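Local coordinates for protein aminopentol aminotransferase (Sphingopyxis macrogoltabida, PDB 6HBV) that transfers the amino group of aminopentol (hydrolysed fumonisin B1) to pyruvate, using pyridoxal 5'-phosphate, in the breakdown of fumonisin, at residues Phe114-Ser119 / Ser287-Ala292; Ala225-Asp230 / Leu247-Asp252; Val229-Ala234 / Ser254-Cys259. All coordinates share one frame; numbering follows the deposited sequence. Where two conformers were deposited one is given.

Interaction 1: Phe114-Ser119 / Ser287-Ala292; sequences FCKNGS and SFWFSA. With PLP (pyridoxal-5'-phosphate), chain C; PMP (4'-deoxy-4'-aminopyridoxal-5'-phosphate), chain D; PLP (pyridoxal-5'-phosphate), chain F; PMP (4'-deoxy-4'-aminopyridoxal-5'-phosphate), chain G.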
loop_
_atom_site.group_PDB
_atom_site.type_symbol
_atom_site.label_atom_id
_atom_site.label_comp_id
_atom_site.label_asym_id
_atom_site.label_seq_id
_atom_site.Cartn_x
_atom_site.Cartn_y
_atom_site.Cartn_z
ATOM N N PHE A 114 4.743 4.648 -9.634
ATOM C CA PHE A 114 4.505 3.364 -8.966
ATOM C C PHE A 114 4.233 3.579 -7.482
ATOM O O PHE A 114 4.849 4.435 -6.846
ATOM C CB PHE A 114 5.689 2.418 -9.225
ATOM C CG PHE A 114 5.812 2.190 -10.701
ATOM C CD1 PHE A 114 4.845 1.479 -11.366
ATOM C CD2 PHE A 114 6.886 2.696 -11.418
ATOM C CE1 PHE A 114 4.939 1.266 -12.735
ATOM C CE2 PHE A 114 6.969 2.480 -12.783
ATOM C CZ PHE A 114 6.006 1.775 -13.426
ATOM N N CYS A 115 3.295 2.773 -6.965
ATOM C CA CYS A 115 2.847 2.800 -5.582
ATOM C C CYS A 115 2.527 1.362 -5.150
ATOM O O CYS A 115 2.965 0.396 -5.787
ATOM C CB CYS A 115 1.687 3.770 -5.429
ATOM S SG CYS A 115 0.373 3.480 -6.661
ATOM N N LYS A 116 1.769 1.186 -4.071
ATOM C CA LYS A 116 1.500 -0.156 -3.613
ATOM C C LYS A 116 0.066 -0.589 -3.913
ATOM O O LYS A 116 -0.130 -1.603 -4.598
ATOM C CB LYS A 116 1.747 -0.310 -2.120
ATOM C CG LYS A 116 3.206 -0.380 -1.710
ATOM C CD LYS A 116 3.946 -1.626 -2.188
ATOM C CE LYS A 116 4.854 -1.359 -3.356
ATOM N NZ LYS A 116 5.740 -2.507 -3.583
ATOM N N ASN A 117 -0.901 0.175 -3.388
ATOM C CA ASN A 117 -2.288 -0.176 -3.480
ATOM C C ASN A 117 -2.915 0.493 -4.703
ATOM O O ASN A 117 -2.489 1.591 -5.111
ATOM C CB ASN A 117 -3.088 0.294 -2.252
ATOM C CG ASN A 117 -2.571 -0.202 -0.916
ATOM O OD1 ASN A 117 -2.396 -1.398 -0.712
ATOM N ND2 ASN A 117 -2.325 0.730 -0.002
ATOM N N GLY A 118 -3.931 -0.136 -5.298
ATOM C CA GLY A 118 -4.725 0.525 -6.294
ATOM C C GLY A 118 -5.319 1.853 -5.803
ATOM O O GLY A 118 -5.390 2.833 -6.552
ATOM N N SER A 119 -5.734 1.861 -4.530
ATOM C CA SER A 119 -6.253 3.054 -3.855
ATOM C C SER A 119 -5.183 4.174 -3.825
ATOM O O SER A 119 -5.546 5.337 -3.869
ATOM C CB SER A 119 -6.677 2.749 -2.453
ATOM O OG SER A 119 -7.754 1.834 -2.380
ATOM N N SER A 287 6.998 4.276 1.929
ATOM C CA SER A 287 8.176 3.486 2.313
ATOM C C SER A 287 8.524 2.404 1.297
ATOM O O SER A 287 9.699 2.158 1.065
ATOM C CB SER A 287 7.918 2.782 3.620
ATOM O OG SER A 287 7.553 3.727 4.595
ATOM N N PHE A 288 7.492 1.772 0.727
ATOM C CA PHE A 288 7.637 0.549 -0.019
ATOM C C PHE A 288 7.463 0.784 -1.525
ATOM O O PHE A 288 7.533 -0.160 -2.308
ATOM C CB PHE A 288 6.645 -0.504 0.480
ATOM C CG PHE A 288 6.854 -0.935 1.908
ATOM C CD1 PHE A 288 8.083 -1.422 2.324
ATOM C CD2 PHE A 288 5.834 -0.849 2.843
ATOM C CE1 PHE A 288 8.278 -1.817 3.649
ATOM C CE2 PHE A 288 6.026 -1.249 4.161
ATOM C CZ PHE A 288 7.254 -1.731 4.567
ATOM N N TRP A 289 7.238 2.033 -1.932
ATOM C CA TRP A 289 6.855 2.317 -3.341
ATOM C C TRP A 289 8.027 2.162 -4.321
ATOM O O TRP A 289 7.795 2.118 -5.532
ATOM C CB TRP A 289 6.258 3.719 -3.456
ATOM C CG TRP A 289 4.923 3.926 -2.803
ATOM C CD1 TRP A 289 4.333 3.159 -1.825
ATOM C CD2 TRP A 289 3.999 4.993 -3.089
ATOM N NE1 TRP A 289 3.109 3.679 -1.496
ATOM C CE2 TRP A 289 2.881 4.802 -2.248
ATOM C CE3 TRP A 289 4.012 6.084 -3.967
ATOM C CZ2 TRP A 289 1.785 5.662 -2.260
ATOM C CZ3 TRP A 289 2.921 6.935 -3.975
ATOM C CH2 TRP A 289 1.830 6.717 -3.136
ATOM N N PHE A 290 9.258 2.084 -3.796
ATOM C CA PHE A 290 10.464 2.053 -4.619
ATOM C C PHE A 290 11.106 0.668 -4.581
ATOM O O PHE A 290 12.237 0.534 -5.077
ATOM C CB PHE A 290 11.419 3.180 -4.206
ATOM C CG PHE A 290 10.654 4.476 -4.190
ATOM C CD1 PHE A 290 10.374 5.122 -5.372
ATOM C CD2 PHE A 290 10.206 5.032 -3.005
ATOM C CE1 PHE A 290 9.663 6.312 -5.364
ATOM C CE2 PHE A 290 9.492 6.224 -2.999
ATOM C CZ PHE A 290 9.226 6.859 -4.175
ATOM N N SER A 291 10.396 -0.324 -4.013
ATOM C CA SER A 291 10.973 -1.665 -3.860
ATOM C C SER A 291 11.116 -2.339 -5.230
ATOM O O SER A 291 10.208 -2.308 -6.046
ATOM C CB SER A 291 10.173 -2.512 -2.920
ATOM O OG SER A 291 10.066 -1.896 -1.652
ATOM N N ALA A 292 12.273 -2.958 -5.457
ATOM C CA ALA A 292 12.656 -3.512 -6.713
ATOM C C ALA A 292 12.025 -4.879 -7.034
ATOM O O ALA A 292 11.748 -5.134 -8.189
ATOM C CB ALA A 292 14.175 -3.608 -6.769
HETATM N N1 PLP C . -10.315 0.637 -8.161
HETATM C C2 PLP C . -10.823 -0.464 -8.728
HETATM C C2A PLP C . -11.725 -0.329 -9.931
HETATM C C3 PLP C . -10.509 -1.798 -8.190
HETATM O O3 PLP C . -10.997 -2.937 -8.728
HETATM C C4 PLP C . -9.625 -1.897 -7.018
HETATM C C4A PLP C . -9.291 -3.235 -6.457
HETATM C C5 PLP C . -9.128 -0.611 -6.485
HETATM C C6 PLP C . -9.500 0.595 -7.085
HETATM C C5A PLP C . -8.215 -0.524 -5.288
HETATM O O4P PLP C . -7.031 -1.327 -5.416
HETATM P P PLP C . -6.451 -1.775 -3.974
HETATM O O1P PLP C . -7.393 -2.779 -3.434
HETATM O O2P PLP C . -6.373 -0.493 -3.138
HETATM O O3P PLP C . -5.110 -2.420 -4.209
HETATM N N1 PMP D . -10.149 0.438 -8.298
HETATM C C2 PMP D . -10.810 -0.684 -8.630
HETATM C C2A PMP D . -11.579 -0.736 -9.931
HETATM C C3 PMP D . -10.789 -1.852 -7.743
HETATM O O3 PMP D . -11.438 -2.990 -8.044
HETATM C C4 PMP D . -10.025 -1.759 -6.483
HETATM C C4A PMP D . -9.959 -2.918 -5.524
HETATM N N4A PMP D . -11.130 -3.772 -5.586
HETATM C C5 PMP D . -9.336 -0.482 -6.215
HETATM C C6 PMP D . -9.432 0.564 -7.144
HETATM C C5A PMP D . -8.528 -0.302 -4.937
HETATM O O4P PMP D . -7.356 -1.136 -4.973
HETATM P P PMP D . -6.711 -1.654 -3.601
HETATM O O1P PMP D . -5.572 -2.506 -4.111
HETATM O O2P PMP D . -6.325 -0.444 -2.744
HETATM O O3P PMP D . -7.744 -2.463 -2.937
HETATM N N1 PLP F . 4.362 7.909 9.656
HETATM C C2 PLP F . 5.628 7.954 9.990
HETATM C C2A PLP F . 6.047 8.511 11.320
HETATM C C3 PLP F . 6.653 7.472 9.090
HETATM O O3 PLP F . 7.930 7.572 9.548
HETATM C C4 PLP F . 6.235 6.924 7.774
HETATM C C4A PLP F . 7.199 6.405 6.785
HETATM C C5 PLP F . 4.771 6.936 7.533
HETATM C C6 PLP F . 3.919 7.430 8.489
HETATM C C5A PLP F . 4.124 6.434 6.275
HETATM O O4P PLP F . 4.429 5.094 5.995
HETATM P P PLP F . 4.406 4.785 4.430
HETATM O O1P PLP F . 4.774 3.301 4.333
HETATM O O2P PLP F . 3.010 5.165 3.919
HETATM O O3P PLP F . 5.510 5.625 3.832
HETATM N N1 PMP G . 4.109 7.618 9.942
HETATM C C2 PMP G . 5.388 7.956 10.097
HETATM C C2A PMP G . 5.895 8.386 11.456
HETATM C C3 PMP G . 6.328 7.922 8.977
HETATM O O3 PMP G . 7.649 8.263 9.095
HETATM C C4 PMP G . 5.812 7.507 7.684
HETATM C C4A PMP G . 6.734 7.456 6.507
HETATM N N4A PMP G . 7.841 8.391 6.686
HETATM C C5 PMP G . 4.379 7.152 7.608
HETATM C C6 PMP G . 3.595 7.228 8.753
HETATM C C5A PMP G . 3.776 6.711 6.291
HETATM O O4P PMP G . 4.386 5.520 5.852
HETATM P P PMP G . 4.350 5.125 4.298
HETATM O O1P PMP G . 4.867 3.663 4.348
HETATM O O2P PMP G . 2.929 5.296 3.757
HETATM O O3P PMP G . 5.362 6.006 3.660
HETATM O O HOH W 1 5.940 0.342 -6.405
HETATM O O HOH W 2 7.434 -1.902 -5.745
HETATM O O HOH W 3 7.510 -3.291 -1.611
#

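Interaction 2: Ala225-Asp230 / Leu247-Asp252; sequences ALLVVD and LGIEPD. With PLP (pyridoxal-5'-phosphate), chain C; PMP (4'-deoxy-4'-aminopyridoxal-5'-phosphate), chain D.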
loop_
_atom_site.group_PDB
_atom_site.type_symbol
_atom_site.label_atom_id
_atom_site.label_comp_id
_atom_site.label_asym_id
_atom_site.label_seq_id
_atom_site.Cartn_x
_atom_site.Cartn_y
_atom_site.Cartn_z
ATOM N N ALA A 225 -10.913 19.328 -17.811
ATOM C CA ALA A 225 -10.907 18.270 -16.783
ATOM C C ALA A 225 -10.141 17.046 -17.294
ATOM O O ALA A 225 -10.110 16.784 -18.487
ATOM C CB ALA A 225 -12.311 17.878 -16.411
ATOM N N LEU A 226 -9.526 16.301 -16.366
ATOM C CA LEU A 226 -8.856 15.073 -16.766
ATOM C C LEU A 226 -9.804 13.883 -16.725
ATOM O O LEU A 226 -10.541 13.681 -15.728
ATOM C CB LEU A 226 -7.673 14.764 -15.851
ATOM C CG LEU A 226 -6.609 15.845 -15.768
ATOM C CD1 LEU A 226 -5.406 15.363 -14.967
ATOM C CD2 LEU A 226 -6.206 16.339 -17.135
ATOM N N LEU A 227 -9.757 13.116 -17.804
ATOM C CA LEU A 227 -10.402 11.800 -17.874
ATOM C C LEU A 227 -9.491 10.728 -17.255
ATOM O O LEU A 227 -8.362 10.523 -17.717
ATOM C CB LEU A 227 -10.697 11.421 -19.317
ATOM C CG LEU A 227 -11.470 10.111 -19.499
ATOM C CD1 LEU A 227 -12.749 10.067 -18.675
ATOM C CD2 LEU A 227 -11.788 9.884 -20.961
ATOM N N VAL A 228 -10.008 10.068 -16.220
ATOM C CA VAL A 228 -9.290 9.025 -15.486
ATOM C C VAL A 228 -10.024 7.698 -15.661
ATOM O O VAL A 228 -11.165 7.562 -15.191
ATOM C CB VAL A 228 -9.152 9.388 -14.007
ATOM C CG1 VAL A 228 -8.254 8.399 -13.281
ATOM C CG2 VAL A 228 -8.671 10.833 -13.804
ATOM N N VAL A 229 -9.368 6.731 -16.323
ATOM C CA VAL A 229 -9.898 5.389 -16.385
ATOM C C VAL A 229 -9.266 4.580 -15.251
ATOM O O VAL A 229 -8.038 4.467 -15.147
ATOM C CB VAL A 229 -9.692 4.726 -17.751
ATOM C CG1 VAL A 229 -9.945 3.230 -17.705
ATOM C CG2 VAL A 229 -10.578 5.358 -18.805
ATOM N N ASP A 230 -10.116 4.019 -14.399
ATOM C CA ASP A 230 -9.655 3.182 -13.297
ATOM C C ASP A 230 -9.648 1.736 -13.792
ATOM O O ASP A 230 -10.679 1.073 -13.770
ATOM C CB ASP A 230 -10.517 3.361 -12.068
ATOM C CG ASP A 230 -10.091 2.492 -10.907
ATOM O OD1 ASP A 230 -9.135 1.690 -11.098
ATOM O OD2 ASP A 230 -10.720 2.631 -9.852
ATOM N N LEU A 247 -12.878 1.075 -27.665
ATOM C CA LEU A 247 -13.855 2.184 -27.946
ATOM C C LEU A 247 -13.218 3.390 -28.655
ATOM O O LEU A 247 -13.916 4.336 -29.031
ATOM C CB LEU A 247 -14.491 2.622 -26.625
ATOM C CG LEU A 247 -15.247 1.539 -25.859
ATOM C CD1 LEU A 247 -15.841 2.129 -24.586
ATOM C CD2 LEU A 247 -16.340 0.910 -26.710
ATOM N N GLY A 248 -11.898 3.376 -28.842
ATOM C CA GLY A 248 -11.199 4.475 -29.490
ATOM C C GLY A 248 -11.119 5.685 -28.580
ATOM O O GLY A 248 -10.877 6.789 -29.047
ATOM N N ILE A 249 -11.318 5.469 -27.271
ATOM C CA ILE A 249 -11.330 6.578 -26.286
ATOM C C ILE A 249 -10.107 6.436 -25.373
ATOM O O ILE A 249 -10.025 5.429 -24.657
ATOM C CB ILE A 249 -12.646 6.611 -25.473
ATOM C CG1 ILE A 249 -13.866 6.778 -26.383
ATOM C CG2 ILE A 249 -12.606 7.707 -24.422
ATOM C CD1 ILE A 249 -13.921 8.118 -27.091
ATOM N N GLU A 250 -9.204 7.440 -25.418
ATOM C CA GLU A 250 -7.982 7.468 -24.636
ATOM C C GLU A 250 -8.139 8.430 -23.458
ATOM O O GLU A 250 -8.486 9.610 -23.616
ATOM C CB GLU A 250 -6.791 7.897 -25.502
ATOM C CG GLU A 250 -6.371 6.872 -26.546
ATOM C CD GLU A 250 -5.058 7.165 -27.271
ATOM O OE1 GLU A 250 -4.840 6.580 -28.347
ATOM O OE2 GLU A 250 -4.242 7.972 -26.775
ATOM N N PRO A 251 -7.891 7.983 -22.212
ATOM C CA PRO A 251 -7.987 8.882 -21.069
ATOM C C PRO A 251 -6.728 9.753 -20.954
ATOM O O PRO A 251 -5.750 9.544 -21.723
ATOM C CB PRO A 251 -8.042 7.904 -19.883
ATOM C CG PRO A 251 -7.213 6.739 -20.357
ATOM C CD PRO A 251 -7.511 6.619 -21.835
ATOM N N ASP A 252 -6.742 10.701 -20.018
ATOM C CA ASP A 252 -5.536 11.443 -19.655
ATOM C C ASP A 252 -4.701 10.679 -18.629
ATOM O O ASP A 252 -3.452 10.705 -18.740
ATOM C CB ASP A 252 -5.872 12.816 -19.118
ATOM C CG ASP A 252 -6.721 13.562 -20.144
ATOM O OD1 ASP A 252 -6.213 13.737 -21.272
ATOM O OD2 ASP A 252 -7.861 13.946 -19.824
HETATM N N1 PLP C . -10.315 0.637 -8.161
HETATM C C2 PLP C . -10.823 -0.464 -8.728
HETATM C C2A PLP C . -11.725 -0.329 -9.931
HETATM C C3 PLP C . -10.509 -1.798 -8.190
HETATM O O3 PLP C . -10.997 -2.937 -8.728
HETATM C C4 PLP C . -9.625 -1.897 -7.018
HETATM C C4A PLP C . -9.291 -3.235 -6.457
HETATM C C5 PLP C . -9.128 -0.611 -6.485
HETATM C C6 PLP C . -9.500 0.595 -7.085
HETATM C C5A PLP C . -8.215 -0.524 -5.288
HETATM O O4P PLP C . -7.031 -1.327 -5.416
HETATM P P PLP C . -6.451 -1.775 -3.974
HETATM O O1P PLP C . -7.393 -2.779 -3.434
HETATM O O2P PLP C . -6.373 -0.493 -3.138
HETATM O O3P PLP C . -5.110 -2.420 -4.209
HETATM N N1 PMP D . -10.149 0.438 -8.298
HETATM C C2 PMP D . -10.810 -0.684 -8.630
HETATM C C2A PMP D . -11.579 -0.736 -9.931
HETATM C C3 PMP D . -10.789 -1.852 -7.743
HETATM O O3 PMP D . -11.438 -2.990 -8.044
HETATM C C4 PMP D . -10.025 -1.759 -6.483
HETATM C C4A PMP D . -9.959 -2.918 -5.524
HETATM N N4A PMP D . -11.130 -3.772 -5.586
HETATM C C5 PMP D . -9.336 -0.482 -6.215
HETATM C C6 PMP D . -9.432 0.564 -7.144
HETATM C C5A PMP D . -8.528 -0.302 -4.937
HETATM O O4P PMP D . -7.356 -1.136 -4.973
HETATM P P PMP D . -6.711 -1.654 -3.601
HETATM O O1P PMP D . -5.572 -2.506 -4.111
HETATM O O2P PMP D . -6.325 -0.444 -2.744
HETATM O O3P PMP D . -7.744 -2.463 -2.937
#

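Interaction 3: Val229-Ala234 / Ser254-Cys259; sequences VDDVRA and SCWGKC. With PLP (pyridoxal-5'-phosphate), chain C; PMP (4'-deoxy-4'-aminopyridoxal-5'-phosphate), chain D.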
loop_
_atom_site.group_PDB
_atom_site.type_symbol
_atom_site.label_atom_id
_atom_site.label_comp_id
_atom_site.label_asym_id
_atom_site.label_seq_id
_atom_site.Cartn_x
_atom_site.Cartn_y
_atom_site.Cartn_z
ATOM N N VAL A 229 -9.368 6.731 -16.323
ATOM C CA VAL A 229 -9.898 5.389 -16.385
ATOM C C VAL A 229 -9.266 4.580 -15.251
ATOM O O VAL A 229 -8.038 4.467 -15.147
ATOM C CB VAL A 229 -9.692 4.726 -17.751
ATOM C CG1 VAL A 229 -9.945 3.230 -17.705
ATOM C CG2 VAL A 229 -10.578 5.358 -18.805
ATOM N N ASP A 230 -10.116 4.019 -14.399
ATOM C CA ASP A 230 -9.655 3.182 -13.297
ATOM C C ASP A 230 -9.648 1.736 -13.792
ATOM O O ASP A 230 -10.679 1.073 -13.770
ATOM C CB ASP A 230 -10.517 3.361 -12.068
ATOM C CG ASP A 230 -10.091 2.492 -10.907
ATOM O OD1 ASP A 230 -9.135 1.690 -11.098
ATOM O OD2 ASP A 230 -10.720 2.631 -9.852
ATOM N N ASP A 231 -8.471 1.290 -14.230
ATOM C CA ASP A 231 -8.244 -0.015 -14.806
ATOM C C ASP A 231 -7.639 -0.979 -13.769
ATOM O O ASP A 231 -7.040 -1.989 -14.164
ATOM C CB ASP A 231 -7.364 0.070 -16.054
ATOM C CG ASP A 231 -8.048 -0.440 -17.310
ATOM O OD1 ASP A 231 -8.870 -1.403 -17.212
ATOM O OD2 ASP A 231 -7.752 0.130 -18.397
ATOM N N VAL A 232 -7.797 -0.692 -12.471
ATOM C CA VAL A 232 -7.193 -1.538 -11.453
ATOM C C VAL A 232 -7.752 -2.958 -11.529
ATOM O O VAL A 232 -6.997 -3.948 -11.347
ATOM C CB VAL A 232 -7.317 -0.919 -10.046
ATOM C CG1 VAL A 232 -6.932 -1.900 -8.972
ATOM C CG2 VAL A 232 -6.474 0.329 -9.897
ATOM N N ARG A 233 -9.056 -3.095 -11.794
ATOM C CA ARG A 233 -9.686 -4.377 -11.798
ATOM C C ARG A 233 -9.630 -5.082 -13.161
ATOM O O ARG A 233 -9.349 -6.303 -13.229
ATOM C CB ARG A 233 -11.137 -4.286 -11.335
ATOM C CG ARG A 233 -11.643 -5.607 -10.775
ATOM C CD ARG A 233 -13.126 -5.561 -10.424
ATOM N NE ARG A 233 -13.382 -4.644 -9.324
ATOM C CZ ARG A 233 -14.465 -4.621 -8.577
ATOM N NH1 ARG A 233 -15.351 -5.608 -8.669
ATOM N NH2 ARG A 233 -14.648 -3.599 -7.741
ATOM N N ALA A 234 -9.900 -4.324 -14.225
ATOM C CA ALA A 234 -10.064 -4.902 -15.594
ATOM C C ALA A 234 -8.758 -4.914 -16.390
ATOM O O ALA A 234 -8.669 -5.627 -17.385
ATOM C CB ALA A 234 -11.088 -4.101 -16.339
ATOM N N SER A 254 -4.643 6.815 -16.368
ATOM C CA SER A 254 -5.213 5.501 -16.100
ATOM C C SER A 254 -4.528 4.919 -14.853
ATOM O O SER A 254 -3.315 5.091 -14.611
ATOM C CB SER A 254 -5.149 4.584 -17.279
ATOM O OG SER A 254 -3.822 4.448 -17.727
ATOM N N CYS A 255 -5.338 4.221 -14.059
ATOM C CA CYS A 255 -4.871 3.605 -12.794
ATOM C C CYS A 255 -4.856 2.097 -12.986
ATOM O O CYS A 255 -5.808 1.513 -13.543
ATOM C CB CYS A 255 -5.787 3.947 -11.628
ATOM S SG CYS A 255 -6.048 5.717 -11.338
ATOM N N TRP A 256 -3.772 1.470 -12.513
ATOM C CA TRP A 256 -3.480 0.084 -12.720
ATOM C C TRP A 256 -3.037 -0.541 -11.396
ATOM O O TRP A 256 -2.491 0.122 -10.531
ATOM C CB TRP A 256 -2.361 -0.096 -13.740
ATOM C CG TRP A 256 -2.664 0.477 -15.082
ATOM C CD1 TRP A 256 -2.606 1.785 -15.445
ATOM C CD2 TRP A 256 -3.076 -0.255 -16.237
ATOM N NE1 TRP A 256 -2.958 1.910 -16.759
ATOM C CE2 TRP A 256 -3.248 0.684 -17.274
ATOM C CE3 TRP A 256 -3.311 -1.611 -16.502
ATOM C CZ2 TRP A 256 -3.648 0.305 -18.551
ATOM C CZ3 TRP A 256 -3.705 -1.979 -17.766
ATOM C CH2 TRP A 256 -3.871 -1.033 -18.772
ATOM N N GLY A 257 -3.292 -1.843 -11.280
ATOM C CA GLY A 257 -2.943 -2.579 -10.068
ATOM C C GLY A 257 -3.317 -4.041 -10.219
ATOM O O GLY A 257 -3.486 -4.534 -11.361
ATOM N N LYS A 258 -3.422 -4.685 -9.056
ATOM C CA LYS A 258 -3.802 -6.100 -8.849
ATOM C C LYS A 258 -2.863 -7.080 -9.571
ATOM O O LYS A 258 -2.125 -7.766 -8.906
ATOM C CB LYS A 258 -5.288 -6.302 -9.173
ATOM C CG LYS A 258 -6.226 -5.622 -8.178
ATOM C CD LYS A 258 -7.706 -5.840 -8.415
ATOM C CE LYS A 258 -8.569 -5.566 -7.198
ATOM N NZ LYS A 258 -9.280 -4.260 -7.239
ATOM N N CYS A 259 -2.901 -7.145 -10.908
ATOM C CA CYS A 259 -2.384 -8.324 -11.632
ATOM C C CYS A 259 -1.147 -8.042 -12.469
ATOM O O CYS A 259 -0.620 -8.993 -13.068
ATOM C CB CYS A 259 -3.475 -8.947 -12.501
ATOM S SG CYS A 259 -3.799 -8.064 -14.048
HETATM N N1 PLP C . -10.315 0.637 -8.161
HETATM C C2 PLP C . -10.823 -0.464 -8.728
HETATM C C2A PLP C . -11.725 -0.329 -9.931
HETATM C C3 PLP C . -10.509 -1.798 -8.190
HETATM O O3 PLP C . -10.997 -2.937 -8.728
HETATM C C4 PLP C . -9.625 -1.897 -7.018
HETATM C C4A PLP C . -9.291 -3.235 -6.457
HETATM C C5 PLP C . -9.128 -0.611 -6.485
HETATM C C6 PLP C . -9.500 0.595 -7.085
HETATM C C5A PLP C . -8.215 -0.524 -5.288
HETATM O O4P PLP C . -7.031 -1.327 -5.416
HETATM P P PLP C . -6.451 -1.775 -3.974
HETATM O O1P PLP C . -7.393 -2.779 -3.434
HETATM O O2P PLP C . -6.373 -0.493 -3.138
HETATM O O3P PLP C . -5.110 -2.420 -4.209
HETATM N N1 PMP D . -10.149 0.438 -8.298
HETATM C C2 PMP D . -10.810 -0.684 -8.630
HETATM C C2A PMP D . -11.579 -0.736 -9.931
HETATM C C3 PMP D . -10.789 -1.852 -7.743
HETATM O O3 PMP D . -11.438 -2.990 -8.044
HETATM C C4 PMP D . -10.025 -1.759 -6.483
HETATM C C4A PMP D . -9.959 -2.918 -5.524
HETATM N N4A PMP D . -11.130 -3.772 -5.586
HETATM C C5 PMP D . -9.336 -0.482 -6.215
HETATM C C6 PMP D . -9.432 0.564 -7.144
HETATM C C5A PMP D . -8.528 -0.302 -4.937
HETATM O O4P PMP D . -7.356 -1.136 -4.973
HETATM P P PMP D . -6.711 -1.654 -3.601
HETATM O O1P PMP D . -5.572 -2.506 -4.111
HETATM O O2P PMP D . -6.325 -0.444 -2.744
HETATM O O3P PMP D . -7.744 -2.463 -2.937
HETATM O O HOH W 4 -4.467 -3.002 -13.689
#

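Interaction 1: Phe114-Ser119 / Ser287-Ala292
The ammonium of K116 reaches the turn F288-S291 through two waters: NZ gives one N-H to water 2 at 2.8 Å, which in turn donates a hydrogen bond to S291 O, and another to water 3 at 2.8 Å, which is also bonded to S291 OG, itself hydrogen-bonded to T87. P265 O takes a further bond from NZ. Bends at chi2 and chi3 carry the lysine chain across the F288 side chain at about a right angle, while CG of K116 lies 3.7 Å from CD1 of W289. The indole is covered on one face by the end of strand 111-115. C115 CB stands 3.4 Å from the centroid of the W289 six-membered ring and 5° off its normal, a CH-pi contact; SG, held between backbone N and carbonyl carbon (chi1 50°), sits farther out over the same ring, 5.0 Å from its centroid. Water 1 joins the two backbones, donating to C115 O and, at 2.7 Å, to W289 O. W289 NE1 donates a hydrogen bond to N117 OD1 of the second subunit. With an alanine here, C115 CB would probably lose the ring over it and that asparagine oxygen its N-H donor. The segments also serve two cofactor sites: G118 N binds PLP O3P of its own subunit's site at 2.8 Å, and S287 N the phosphate of the other. Direct contact is mainly packing of C115 and K116 on W289 and F288, the clear hydrogen bonds between the segments run through water, and phosphate-binding loops of two active sites are connected at the dimer interface.

Interaction 2: Ala225-Asp230 / Leu247-Asp252
L227 and D252 grip each other by two hydrogen bonds where strand 226-230, in the large mixed sheet of the PLP-dependent aminotransferase fold, meets the loop leading into its parallel neighbour 253-256. D252 N donates to L227 O at 2.8 Å, in the carbonyl plane and on a lone pair. In return L227 N donates to D252 OD2 at 2.9 Å, reaching the anti side of the carboxylate 17° out of its plane. The carboxylate has charged partners too, K274 at OD1 and R217 at OD2, so both of its oxygens are engaged and its rotation is likely fixed. Next to this pair the packing is close: P251 CB rests 3.4 Å from L227 O and 3.8 Å from V229 CG2, wedged between the two strand residues. Toward the surface the contact thins. L227 CG is anti to its backbone N (chi1 -175°), which brings CD2 toward the loop, yet I249 CG2 approaches it only to 4.2 Å, and I249 is already partly exposed. E250, in the same loop, is exposed and starts out away from the strand, with a weak, long ion pair to R107. On the buried side, L226 CD2 lies 4.0 Å from D252 OD2.

Interaction 3: Val229-Ala234 / Ser254-Cys259
The cofactor-binding end of two parallel strands, 226-230 and 253-256, brings V232 and K258 together at the pyridoxal ring. Within the sheet, C255 N donates to V229 O at 2.9 Å, nearly straight (160°), and D231 N closes a weak bond to C255 O. Beyond D230 the backbone is turned by an Asx turn: D230 OD1 accepts from V232 N at 3.1 Å. The other carboxylate oxygen, OD2, lies 2.6 Å from PLP N1 and is hydrogen-bonded to H146 ND1, a second-shell contact likely to orient it; an aspartate at the pyridine nitrogen is a hallmark of fold-type I PLP enzymes. V232 then turns CG1 over the pyridine ring, 3.3 Å from PLP C4, while its CG2 packs on C255 CB. At G257 a CB would crowd V232 CG1. K258, the lysine expected to carry the cofactor, runs along V232 O and bends at chi4 (102°) to form a covalent link from NZ to PLP C4A of 1.3 Å, as in an internal aldimine; a PMP form shares the site. The phenolic oxygen is held from two sides: PLP O3 accepts from K258 NZ at 2.6 Å and from R233 NE at 3.0 Å, with N377 holding the arginine's NH1. Farther from the ring, D231 CB lies over the face of the W256 six-membered ring, while D231 OD1 is hydrogen-bonded to S243 OG. W256 NE1 donates to S254 OG at 2.9 Å, the hydroxyl lying 18° out of the indole plane, and H108 is hydrogen-bonded to the same hydroxyl.

Following the chain from the N terminus, the first segment met is strand 111-115 with its phosphate-binding turn, and interaction 1 closes the longest loop when residues 287-292 come back to it. The other two contacts fall within that span. Both begin on strand 226-230, sharing V229 and D230, and their loops overlap: interaction 2 ends at 247-252, ahead of the second strand, and interaction 3 continues along it to 254-259. V228 CG1 on C255 SG packs these two against each other, and G118 CA on V232 CG2 joins interaction 3 to interaction 1. Together they tie edge strand 111-115 and the two central parallel strands to one cofactor pocket, with interaction 1 extending to the second subunit's.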